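Transcription factor MBP1 (Magnaporthe oryzae, PDB 4UX5) binds DNA through an N-terminal winged helix-turn-helix domain and probably acts as an RNA polymerase II-specific transcription activator. Local coordinates at residues H37-R41 with L109-F115. Sequence-based numbering, arbitrary orientation.
Sequences HVMRR and LRPIFEF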
loop_
_atom_site.group_PDB
_atom_site.type_symbol
_atom_site.label_atom_id
_atom_site.label_comp_id
_atom_site.label_asym_id
_atom_site.label_seq_id
_atom_site.Cartn_x
_atom_site.Cartn_y
_atom_site.Cartn_z
ATOM N N HIS A 37 -13.686 -8.579 13.977
ATOM C CA HIS A 37 -12.423 -9.095 14.486
ATOM C C HIS A 37 -11.390 -7.992 14.686
ATOM O O HIS A 37 -11.444 -6.944 14.041
ATOM C CB HIS A 37 -11.866 -10.166 13.541
ATOM C CG HIS A 37 -11.869 -9.760 12.101
ATOM N ND1 HIS A 37 -12.982 -9.878 11.297
ATOM C CD2 HIS A 37 -10.894 -9.237 11.319
ATOM C CE1 HIS A 37 -12.694 -9.444 10.083
ATOM N NE2 HIS A 37 -11.433 -9.050 10.070
ATOM N N VAL A 38 -10.459 -8.235 15.601
ATOM C CA VAL A 38 -9.306 -7.366 15.788
ATOM C C VAL A 38 -8.063 -8.237 15.905
ATOM O O VAL A 38 -8.012 -9.143 16.735
ATOM C CB VAL A 38 -9.438 -6.476 17.043
ATOM C CG1 VAL A 38 -8.168 -5.667 17.256
ATOM C CG2 VAL A 38 -10.646 -5.553 16.926
ATOM N N MET A 39 -7.064 -7.970 15.070
ATOM C CA MET A 39 -5.866 -8.801 15.040
ATOM C C MET A 39 -4.704 -8.168 15.791
ATOM O O MET A 39 -4.459 -6.967 15.682
ATOM C CB MET A 39 -5.446 -9.083 13.595
ATOM C CG MET A 39 -6.476 -9.837 12.779
ATOM S SD MET A 39 -5.840 -10.325 11.165
ATOM C CE MET A 39 -7.328 -10.967 10.400
ATOM N N ARG A 40 -3.995 -8.994 16.555
ATOM C CA ARG A 40 -2.766 -8.579 17.217
ATOM C C ARG A 40 -1.629 -9.485 16.758
ATOM O O ARG A 40 -1.741 -10.709 16.831
ATOM C CB ARG A 40 -2.916 -8.633 18.742
ATOM C CG ARG A 40 -1.791 -7.937 19.491
ATOM C CD ARG A 40 -1.294 -8.757 20.675
ATOM N NE ARG A 40 -2.200 -8.714 21.818
ATOM C CZ ARG A 40 -1.890 -9.162 23.031
ATOM N NH1 ARG A 40 -0.693 -9.683 23.262
ATOM N NH2 ARG A 40 -2.774 -9.084 24.017
ATOM N N ARG A 41 -0.543 -8.892 16.271
ATOM C CA ARG A 41 0.597 -9.676 15.802
ATOM C C ARG A 41 1.317 -10.367 16.953
ATOM O O ARG A 41 1.430 -9.814 18.045
ATOM C CB ARG A 41 1.576 -8.795 15.032
ATOM C CG ARG A 41 1.356 -8.789 13.535
ATOM C CD ARG A 41 2.660 -8.521 12.811
ATOM N NE ARG A 41 3.212 -7.214 13.152
ATOM C CZ ARG A 41 3.037 -6.121 12.419
ATOM N NH1 ARG A 41 2.328 -6.180 11.299
ATOM N NH2 ARG A 41 3.575 -4.971 12.801
ATOM N N LEU A 109 -13.165 -4.292 23.432
ATOM C CA LEU A 109 -12.006 -4.953 22.844
ATOM C C LEU A 109 -11.001 -5.388 23.903
ATOM O O LEU A 109 -9.868 -5.729 23.577
ATOM C CB LEU A 109 -11.315 -4.027 21.842
ATOM C CG LEU A 109 -12.162 -3.453 20.709
ATOM C CD1 LEU A 109 -11.300 -2.572 19.821
ATOM C CD2 LEU A 109 -12.810 -4.567 19.903
ATOM N N ARG A 110 -11.418 -5.372 25.164
ATOM C CA ARG A 110 -10.518 -5.677 26.279
ATOM C C ARG A 110 -9.719 -6.991 26.151
ATOM O O ARG A 110 -8.521 -7.002 26.450
ATOM C CB ARG A 110 -11.305 -5.688 27.596
ATOM C CG ARG A 110 -10.451 -5.984 28.815
ATOM C CD ARG A 110 -11.233 -5.794 30.105
ATOM N NE ARG A 110 -11.648 -4.407 30.292
ATOM C CZ ARG A 110 -10.924 -3.490 30.926
ATOM N NH1 ARG A 110 -9.744 -3.812 31.439
ATOM N NH2 ARG A 110 -11.380 -2.251 31.047
ATOM N N PRO A 111 -10.358 -8.097 25.710
ATOM C CA PRO A 111 -9.584 -9.347 25.651
ATOM C C PRO A 111 -8.361 -9.329 24.726
ATOM O O PRO A 111 -7.390 -10.024 25.021
ATOM C CB PRO A 111 -10.610 -10.367 25.141
ATOM C CG PRO A 111 -11.919 -9.826 25.585
ATOM C CD PRO A 111 -11.790 -8.341 25.442
ATOM N N ILE A 112 -8.395 -8.562 23.640
ATOM C CA ILE A 112 -7.271 -8.557 22.703
ATOM C C ILE A 112 -6.106 -7.730 23.248
ATOM O O ILE A 112 -4.962 -7.895 22.821
ATOM C CB ILE A 112 -7.684 -8.025 21.308
ATOM C CG1 ILE A 112 -6.635 -8.403 20.257
ATOM C CG2 ILE A 112 -7.878 -6.516 21.328
ATOM C CD1 ILE A 112 -6.322 -9.882 20.205
ATOM N N PHE A 113 -6.396 -6.853 24.204
ATOM C CA PHE A 113 -5.357 -6.031 24.817
ATOM C C PHE A 113 -4.770 -6.701 26.055
ATOM O O PHE A 113 -3.604 -6.495 26.391
ATOM C CB PHE A 113 -5.903 -4.650 25.187
ATOM C CG PHE A 113 -6.205 -3.780 24.003
ATOM C CD1 PHE A 113 -5.183 -3.146 23.318
ATOM C CD2 PHE A 113 -7.509 -3.591 23.578
ATOM C CE1 PHE A 113 -5.454 -2.349 22.227
ATOM C CE2 PHE A 113 -7.787 -2.793 22.487
ATOM C CZ PHE A 113 -6.757 -2.170 21.812
ATOM N N GLU A 114 -5.582 -7.506 26.730
ATOM C CA GLU A 114 -5.173 -8.093 27.998
ATOM C C GLU A 114 -4.654 -9.519 27.853
ATOM O O GLU A 114 -4.104 -10.076 28.801
ATOM C CB GLU A 114 -6.335 -8.063 28.993
ATOM C CG GLU A 114 -6.739 -6.662 29.430
ATOM C CD GLU A 114 -7.614 -6.661 30.672
ATOM O OE1 GLU A 114 -7.895 -7.754 31.207
ATOM O OE2 GLU A 114 -8.021 -5.566 31.116
ATOM N N PHE A 115 -4.819 -10.104 26.670
ATOM C CA PHE A 115 -4.378 -11.477 26.444
ATOM C C PHE A 115 -2.874 -11.625 26.624
ATOM O O PHE A 115 -2.096 -10.774 26.195
ATOM C CB PHE A 115 -4.772 -11.966 25.050
ATOM C CG PHE A 115 -4.201 -13.315 24.705
ATOM C CD1 PHE A 115 -4.765 -14.476 25.213
ATOM C CD2 PHE A 115 -3.090 -13.423 23.884
ATOM C CE1 PHE A 115 -4.235 -15.716 24.901
ATOM C CE2 PHE A 115 -2.558 -14.657 23.573
ATOM C CZ PHE A 115 -3.131 -15.805 24.079
#
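Arg40, buried on the strand 37-41, reaches across to the short helix 110-114 and takes hold of two backbone carbonyls, that of Ile112 in the helix and that of Phe115 just beyond it. Its NE and NH2 both close on Ile112 O, a side-on grip with the oxygen lying in the guanidinium plane. Arg40 NE sits 3.1 Å from Ile112 O, nearly in line with the C=O bond. Arg40 NH2 comes to 2.8 Å from Ile112 O but well above the carbonyl plane. Arg40 NH2 also donates to Phe115 O at 2.8 Å (N-H...O 154°), just where the chain leaves helical geometry, and Arg40 NH1 adds a weak bond to that oxygen. With CG anti to the backbone N (chi1 -168°) and bends at chi2 and chi3, the side chain turns its head toward these carbonyls. The two oxygens thus accept from all three guanidinium nitrogens of a buried arginine.

Beside the arginine's aliphatic stem the packing is apolar and close. Ile112 lays CD1 against Arg40 CB at 3.9 Å. Val38 splits its methyls, CG1 facing Ile112 CG2 and CG2 meeting Leu109 CD2 at 3.8 Å, the Val38 and Leu109 side chains crossing at about a right angle. By contrast, exposed Glu114 points away from the strand toward solvent and forms a salt bridge with Arg110.

Within this KilA-N DNA-binding domain, strand 36-41 is an outermost strand, within this chain, of an antiparallel sheet with 16-22 and 25-32. Segments 37-41 and 110-114 run almost parallel (5° between axes), with Ile112 and Phe115 resting on Ile17 of strand 16-22 and Leu109 reaching Phe32 of strand 25-32 and Ile52 of helix 49-55.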